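Putative lipoprotein (Campylobacter jejuni subsp. jejuni, PDB 2G5G) binds two heme groups face to face as a dimer with tyrosine ligands, and probably takes part in bacterial heme transport. Local coordinates at residues L40-H51 against N213-T224. Residues are numbered along the deposited sequence; the frame is centred on the assembly and turned at random.
Sequences LKADVILLGEKH and NKVLLLAGSYHT
Two neighbouring parallel strands in the middle of the mixed sheet, 44-49 and 214-220, pair along V44-V215, I45-L216, L46-L217 and L47-L218. Amides and carbonyls of the odd-numbered residues from D43 to E49 and from V215 to S221 form the ladder.

V44 and V215 lie side by side on one face, CG2 to CG1 4.0 Å, with L46 and L217 further along. I45, L216, L47 and L218 fill the other face, where I45 CG2 meets L216 CD1 at 3.9 Å.

At the N-terminal end, the amine of K214 reaches back to the 40-43 loop. Its chain leaves with CG anti to the backbone N (chi1 -163°) and bends at its last two torsions. This brings NZ to A42 O at 2.6 Å and L40 O at 3.0 Å, above the L40 carbonyl plane. A water links NZ to D43 OD1, while D43 OD2 is hydrogen-bonded to K242 N.

At the C-terminal end, S221 N, in the first turn of helix 221-224, donates to E49 O at 3.0 Å. T224 OG1 sits 3.3 Å from G48 CA, where glycine leaves room for the helix. E49 CG lies against L218 CD1, and E49 OE2 accepts a hydrogen bond from H51 ND1 at 2.6 Å, out of the carboxylate plane. Y123 OH also hydrogen-bonds OE2, while K57 forms a salt bridge and Q60 a hydrogen bond with OE1. The carboxylate thus probably steadies H51, whose CE1 lies close to G220 N and whose side chain is about 7 Å from a heme.

Adjacent parallel strands with helices after their C-terminal ends are typical of an alpha/beta core, here that of the ChaN family.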
ATOM      1  N   LEU A  40     -25.379 -26.576  13.090  1.00 22.00           N
ATOM      2  CA  LEU A  40     -26.765 -26.177  12.881  1.00 23.69           C
ATOM      3  C   LEU A  40     -27.361 -25.449  14.104  1.00 23.14           C
ATOM      4  O   LEU A  40     -28.309 -24.680  13.973  1.00 23.69           O
ATOM      5  CB  LEU A  40     -27.575 -27.454  12.607  1.00 24.35           C
ATOM      6  CG  LEU A  40     -28.070 -27.813  11.195  1.00 27.20           C
ATOM      7  CD1 LEU A  40     -27.697 -26.863  10.037  1.00 28.80           C
ATOM      8  CD2 LEU A  40     -27.891 -29.293  10.852  1.00 25.67           C
ATOM      9  N   LYS A  41     -26.804 -25.700  15.283  1.00 21.95           N
ATOM     10  CA  LYS A  41     -27.252 -25.061  16.528  1.00 21.63           C
ATOM     11  C   LYS A  41     -26.807 -23.581  16.637  1.00 20.54           C
ATOM     12  O   LYS A  41     -27.375 -22.799  17.402  1.00 20.28           O
ATOM     13  CB  LYS A  41     -26.723 -25.822  17.727  1.00 21.95           C
ATOM     14  CG  LYS A  41     -27.106 -27.294  17.750  1.00 24.73           C
ATOM     15  CD  LYS A  41     -26.490 -27.981  18.962  1.00 26.90           C
ATOM     16  CE  LYS A  41     -27.184 -29.341  19.191  1.00 27.97           C
ATOM     17  NZ  LYS A  41     -26.400 -30.153  20.152  1.00 29.11           N
ATOM     18  N   ALA A  42     -25.776 -23.219  15.889  1.00 19.97           N
ATOM     19  CA  ALA A  42     -25.172 -21.892  15.997  1.00 19.31           C
ATOM     20  C   ALA A  42     -25.978 -20.877  15.221  1.00 18.68           C
ATOM     21  O   ALA A  42     -26.686 -21.235  14.286  1.00 17.86           O
ATOM     22  CB  ALA A  42     -23.717 -21.920  15.510  1.00 18.83           C
ATOM     23  N   ASP A  43     -25.892 -19.606  15.628  1.00 18.56           N
ATOM     24  CA  ASP A  43     -26.457 -18.503  14.839  1.00 18.34           C
ATOM     25  C   ASP A  43     -25.474 -17.932  13.815  1.00 17.96           C
ATOM     26  O   ASP A  43     -25.881 -17.426  12.760  1.00 17.18           O
ATOM     27  CB  ASP A  43     -26.952 -17.364  15.773  1.00 17.56           C
ATOM     28  CG  ASP A  43     -27.950 -17.870  16.791  1.00 19.28           C
ATOM     29  OD1 ASP A  43     -29.008 -18.319  16.340  1.00 18.42           O
ATOM     30  OD2 ASP A  43     -27.657 -17.894  18.008  1.00 19.04           O
ATOM     31  N   VAL A  44     -24.200 -17.985  14.168  1.00 17.37           N
ATOM     32  CA  VAL A  44     -23.111 -17.500  13.327  1.00 18.38           C
ATOM     33  C   VAL A  44     -22.048 -18.607  13.228  1.00 17.72           C
ATOM     34  O   VAL A  44     -21.515 -19.068  14.243  1.00 18.26           O
ATOM     35  CB  VAL A  44     -22.446 -16.249  13.937  1.00 19.45           C
ATOM     36  CG1 VAL A  44     -21.280 -15.793  13.069  1.00 18.70           C
ATOM     37  CG2 VAL A  44     -23.501 -15.103  14.134  1.00 19.18           C
ATOM     38  N   ILE A  45     -21.723 -18.992  12.016  1.00 17.87           N
ATOM     39  CA  ILE A  45     -20.710 -20.013  11.801  1.00 19.46           C
ATOM     40  C   ILE A  45     -19.577 -19.321  11.077  1.00 19.25           C
ATOM     41  O   ILE A  45     -19.763 -18.811   9.973  1.00 19.33           O
ATOM     42  CB  ILE A  45     -21.245 -21.207  10.946  1.00 20.50           C
ATOM     43  CG1 ILE A  45     -22.365 -21.937  11.686  1.00 20.77           C
ATOM     44  CG2 ILE A  45     -20.106 -22.197  10.628  1.00 20.88           C
ATOM     45  CD1 ILE A  45     -23.415 -22.576  10.760  1.00 19.24           C
ATOM     46  N   LEU A  46     -18.407 -19.256  11.708  1.00 18.77           N
ATOM     47  CA  LEU A  46     -17.232 -18.741  11.010  1.00 19.96           C
ATOM     48  C   LEU A  46     -16.401 -19.870  10.401  1.00 19.95           C
ATOM     49  O   LEU A  46     -16.096 -20.829  11.094  1.00 21.41           O
ATOM     50  CB  LEU A  46     -16.349 -17.875  11.910  1.00 19.39           C
ATOM     51  CG  LEU A  46     -16.919 -16.592  12.499  1.00 23.01           C
ATOM     52  CD1 LEU A  46     -17.743 -16.954  13.682  1.00 24.05           C
ATOM     53  CD2 LEU A  46     -15.756 -15.706  12.959  1.00 24.42           C
ATOM     54  N   LEU A  47     -16.063 -19.741   9.116  1.00 18.46           N
ATOM     55  CA  LEU A  47     -15.299 -20.762   8.364  1.00 19.27           C
ATOM     56  C   LEU A  47     -14.012 -20.122   7.883  1.00 20.22           C
ATOM     57  O   LEU A  47     -14.031 -19.231   6.998  1.00 20.00           O
ATOM     58  CB  LEU A  47     -16.083 -21.222   7.134  1.00 19.18           C
ATOM     59  CG  LEU A  47     -16.128 -22.697   6.724  1.00 22.81           C
ATOM     60  CD1 LEU A  47     -16.478 -22.879   5.249  1.00 20.87           C
ATOM     61  CD2 LEU A  47     -15.007 -23.650   7.214  1.00 22.14           C
ATOM     62  N   GLY A  48     -12.901 -20.545   8.489  1.00 20.56           N
ATOM     63  CA  GLY A  48     -11.593 -19.972   8.216  1.00 21.44           C
ATOM     64  C   GLY A  48     -10.883 -20.776   7.141  1.00 21.89           C
ATOM     65  O   GLY A  48     -10.888 -22.002   7.190  1.00 22.48           O
ATOM     66  N   GLU A  49     -10.272 -20.065   6.195  1.00 23.05           N
ATOM     67  CA  GLU A  49      -9.606 -20.679   5.052  1.00 23.56           C
ATOM     68  C   GLU A  49      -8.211 -20.070   4.800  1.00 24.44           C
ATOM     69  O   GLU A  49      -7.889 -18.979   5.283  1.00 24.96           O
ATOM     70  CB  GLU A  49     -10.465 -20.540   3.784  1.00 23.88           C
ATOM     71  CG  GLU A  49     -10.579 -19.082   3.295  1.00 22.10           C
ATOM     72  CD  GLU A  49     -10.793 -18.940   1.765  1.00 23.57           C
ATOM     73  OE1 GLU A  49     -11.078 -19.930   1.068  1.00 24.29           O
ATOM     74  OE2 GLU A  49     -10.651 -17.808   1.280  1.00 22.28           O
ATOM     75  N   LYS A  50      -7.401 -20.809   4.050  1.00 26.26           N
ATOM     76  CA  LYS A  50      -6.208 -20.256   3.407  1.00 28.68           C
ATOM     77  C   LYS A  50      -6.648 -19.962   1.949  1.00 29.39           C
ATOM     78  O   LYS A  50      -7.113 -20.869   1.259  1.00 28.39           O
ATOM     79  CB  LYS A  50      -5.084 -21.294   3.446  1.00 29.17           C
ATOM     80  CG  LYS A  50      -3.729 -20.804   2.884  1.00 30.31           C
ATOM     81  CD  LYS A  50      -2.682 -21.910   3.026  1.00 29.82           C
ATOM     82  CE  LYS A  50      -1.349 -21.508   2.384  1.00 32.08           C
ATOM     83  NZ  LYS A  50      -1.357 -21.791   0.918  1.00 31.75           N
ATOM     84  N   HIS A  51      -6.491 -18.712   1.511  1.00 30.92           N
ATOM     85  CA  HIS A  51      -7.197 -18.202   0.313  1.00 33.97           C
ATOM     86  C   HIS A  51      -6.883 -18.889  -1.025  1.00 35.05           C
ATOM     87  O   HIS A  51      -7.696 -18.844  -1.954  1.00 36.11           O
ATOM     88  CB  HIS A  51      -7.056 -16.678   0.210  1.00 33.60           C
ATOM     89  CG  HIS A  51      -7.597 -15.931   1.397  1.00 36.94           C
ATOM     90  ND1 HIS A  51      -8.936 -15.936   1.746  1.00 39.42           N
ATOM     91  CD2 HIS A  51      -6.979 -15.147   2.312  1.00 37.23           C
ATOM     92  CE1 HIS A  51      -9.115 -15.188   2.823  1.00 35.98           C
ATOM     93  NE2 HIS A  51      -7.941 -14.710   3.192  1.00 39.72           N
ATOM     94  N   ASN A 213     -30.955 -13.535  10.109  1.00 20.53           N
ATOM     95  CA  ASN A 213     -30.998 -14.968   9.776  1.00 20.20           C
ATOM     96  C   ASN A 213     -29.712 -15.657  10.219  1.00 19.85           C
ATOM     97  O   ASN A 213     -28.702 -15.009  10.391  1.00 19.07           O
ATOM     98  CB  ASN A 213     -31.144 -15.184   8.278  1.00 18.97           C
ATOM     99  CG  ASN A 213     -32.428 -14.588   7.716  1.00 21.65           C
ATOM    100  OD1 ASN A 213     -33.477 -14.672   8.352  1.00 20.45           O
ATOM    101  ND2 ASN A 213     -32.343 -13.979   6.526  1.00 20.20           N
ATOM    102  N   LYS A 214     -29.772 -16.979  10.392  1.00 19.99           N
ATOM    103  CA  LYS A 214     -28.548 -17.758  10.555  1.00 18.97           C
ATOM    104  C   LYS A 214     -27.591 -17.434   9.412  1.00 19.17           C
ATOM    105  O   LYS A 214     -27.986 -17.175   8.246  1.00 18.99           O
ATOM    106  CB  LYS A 214     -28.868 -19.256  10.663  1.00 19.13           C
ATOM    107  CG  LYS A 214     -27.704 -20.082  11.246  1.00 19.71           C
ATOM    108  CD  LYS A 214     -27.953 -21.643  11.140  1.00 20.04           C
ATOM    109  CE  LYS A 214     -29.208 -22.080  11.904  1.00 19.55           C
ATOM    110  NZ  LYS A 214     -29.104 -21.837  13.401  1.00 23.55           N
ATOM    111  N   VAL A 215     -26.302 -17.427   9.727  1.00 19.04           N
ATOM    112  CA  VAL A 215     -25.320 -16.912   8.765  1.00 19.29           C
ATOM    113  C   VAL A 215     -24.008 -17.645   8.910  1.00 18.91           C
ATOM    114  O   VAL A 215     -23.580 -17.944  10.054  1.00 17.99           O
ATOM    115  CB  VAL A 215     -25.147 -15.355   8.868  1.00 18.44           C
ATOM    116  CG1 VAL A 215     -24.604 -14.904  10.271  1.00 19.91           C
ATOM    117  CG2 VAL A 215     -24.242 -14.781   7.713  1.00 20.68           C
ATOM    118  N   LEU A 216     -23.405 -17.959   7.755  1.00 18.07           N
ATOM    119  CA  LEU A 216     -22.026 -18.446   7.690  1.00 18.25           C
ATOM    120  C   LEU A 216     -21.100 -17.389   7.041  1.00 19.18           C
ATOM    121  O   LEU A 216     -21.416 -16.852   5.957  1.00 18.76           O
ATOM    122  CB  LEU A 216     -21.957 -19.755   6.890  1.00 17.04           C
ATOM    123  CG  LEU A 216     -20.539 -20.375   6.762  1.00 18.91           C
ATOM    124  CD1 LEU A 216     -20.561 -21.868   6.808  1.00 24.13           C
ATOM    125  CD2 LEU A 216     -19.958 -19.897   5.454  1.00 22.99           C
ATOM    126  N   LEU A 217     -19.970 -17.103   7.705  1.00 18.14           N
ATOM    127  CA  LEU A 217     -18.914 -16.280   7.140  1.00 19.97           C
ATOM    128  C   LEU A 217     -17.799 -17.147   6.557  1.00 21.37           C
ATOM    129  O   LEU A 217     -17.354 -18.124   7.194  1.00 21.61           O
ATOM    130  CB  LEU A 217     -18.305 -15.337   8.176  1.00 17.78           C
ATOM    131  CG  LEU A 217     -17.110 -14.441   7.750  1.00 19.15           C
ATOM    132  CD1 LEU A 217     -17.549 -13.196   6.972  1.00 17.01           C
ATOM    133  CD2 LEU A 217     -16.320 -14.043   8.974  1.00 16.76           C
ATOM    134  N   LEU A 218     -17.365 -16.796   5.352  1.00 21.27           N
ATOM    135  CA  LEU A 218     -16.089 -17.308   4.838  1.00 23.36           C
ATOM    136  C   LEU A 218     -15.078 -16.166   4.880  1.00 23.23           C
ATOM    137  O   LEU A 218     -15.333 -15.076   4.364  1.00 23.30           O
ATOM    138  CB  LEU A 218     -16.217 -17.868   3.407  1.00 22.88           C
ATOM    139  CG  LEU A 218     -14.913 -18.406   2.789  1.00 23.70           C
ATOM    140  CD1 LEU A 218     -14.514 -19.703   3.493  1.00 23.28           C
ATOM    141  CD2 LEU A 218     -15.087 -18.605   1.240  1.00 23.98           C
ATOM    142  N   ALA A 219     -13.928 -16.408   5.519  1.00 23.64           N
ATOM    143  CA  ALA A 219     -12.907 -15.379   5.710  1.00 23.38           C
ATOM    144  C   ALA A 219     -11.576 -16.088   5.974  1.00 23.15           C
ATOM    145  O   ALA A 219     -11.536 -17.280   6.180  1.00 22.97           O
ATOM    146  CB  ALA A 219     -13.251 -14.429   6.912  1.00 23.57           C
ATOM    147  N   GLY A 220     -10.480 -15.349   5.920  1.00 23.91           N
ATOM    148  CA  GLY A 220      -9.186 -15.977   6.148  1.00 23.90           C
ATOM    149  C   GLY A 220      -9.106 -16.420   7.591  1.00 23.79           C
ATOM    150  O   GLY A 220      -9.766 -15.847   8.465  1.00 23.55           O
ATOM    151  N   SER A 221      -8.278 -17.424   7.837  1.00 23.74           N
ATOM    152  CA  SER A 221      -8.054 -17.934   9.177  1.00 23.97           C
ATOM    153  C   SER A 221      -7.689 -16.888  10.225  1.00 23.40           C
ATOM    154  O   SER A 221      -8.111 -17.022  11.379  1.00 23.09           O
ATOM    155  CB  SER A 221      -7.032 -19.065   9.138  1.00 22.85           C
ATOM    156  OG  SER A 221      -7.663 -20.184   8.534  1.00 28.24           O
ATOM    157  N   TYR A 222      -6.898 -15.852   9.878  1.00 24.74           N
ATOM    158  CA  TYR A 222      -6.541 -14.857  10.914  1.00 24.96           C
ATOM    159  C   TYR A 222      -7.759 -14.073  11.384  1.00 23.63           C
ATOM    160  O   TYR A 222      -7.823 -13.649  12.558  1.00 22.20           O
ATOM    161  CB  TYR A 222      -5.411 -13.907  10.497  1.00 27.89           C
ATOM    162  CG  TYR A 222      -4.129 -14.623  10.106  1.00 30.84           C
ATOM    163  CD1 TYR A 222      -3.709 -15.769  10.779  1.00 35.19           C
ATOM    164  CD2 TYR A 222      -3.344 -14.154   9.060  1.00 33.95           C
ATOM    165  CE1 TYR A 222      -2.521 -16.433  10.421  1.00 35.31           C
ATOM    166  CE2 TYR A 222      -2.166 -14.803   8.691  1.00 35.84           C
ATOM    167  CZ  TYR A 222      -1.759 -15.934   9.382  1.00 35.69           C
ATOM    168  OH  TYR A 222      -0.604 -16.581   9.004  1.00 35.64           O
ATOM    169  N   HIS A 223      -8.728 -13.930  10.476  1.00 21.46           N
ATOM    170  CA  HIS A 223     -10.002 -13.271  10.767  1.00 21.20           C
ATOM    171  C   HIS A 223     -10.968 -14.112  11.614  1.00 19.52           C
ATOM    172  O   HIS A 223     -11.687 -13.592  12.448  1.00 20.25           O
ATOM    173  CB  HIS A 223     -10.677 -12.884   9.426  1.00 20.10           C
ATOM    174  CG  HIS A 223      -9.946 -11.808   8.699  1.00 22.43           C
ATOM    175  ND1 HIS A 223      -9.865 -10.520   9.174  1.00 21.96           N
ATOM    176  CD2 HIS A 223      -9.257 -11.828   7.534  1.00 25.94           C
ATOM    177  CE1 HIS A 223      -9.149  -9.790   8.337  1.00 26.09           C
ATOM    178  NE2 HIS A 223      -8.774 -10.558   7.330  1.00 25.69           N
ATOM    179  N   THR A 224     -10.974 -15.401  11.393  1.00 20.19           N
ATOM    180  CA  THR A 224     -11.920 -16.257  12.101  1.00 19.86           C
ATOM    181  C   THR A 224     -11.399 -16.687  13.475  1.00 20.70           C
ATOM    182  O   THR A 224     -12.168 -17.188  14.314  1.00 20.99           O
ATOM    183  CB  THR A 224     -12.341 -17.448  11.269  1.00 20.37           C
ATOM    184  OG1 THR A 224     -11.222 -18.311  11.049  1.00 18.94           O
ATOM    185  CG2 THR A 224     -12.975 -16.969   9.909  1.00 18.76           C
TER
HETATM  186  O   HOH W   1     -27.324 -15.078  12.781  1.00 16.52           O
HETATM  187  O   HOH W   2     -29.766 -18.876  13.959  1.00 20.88           O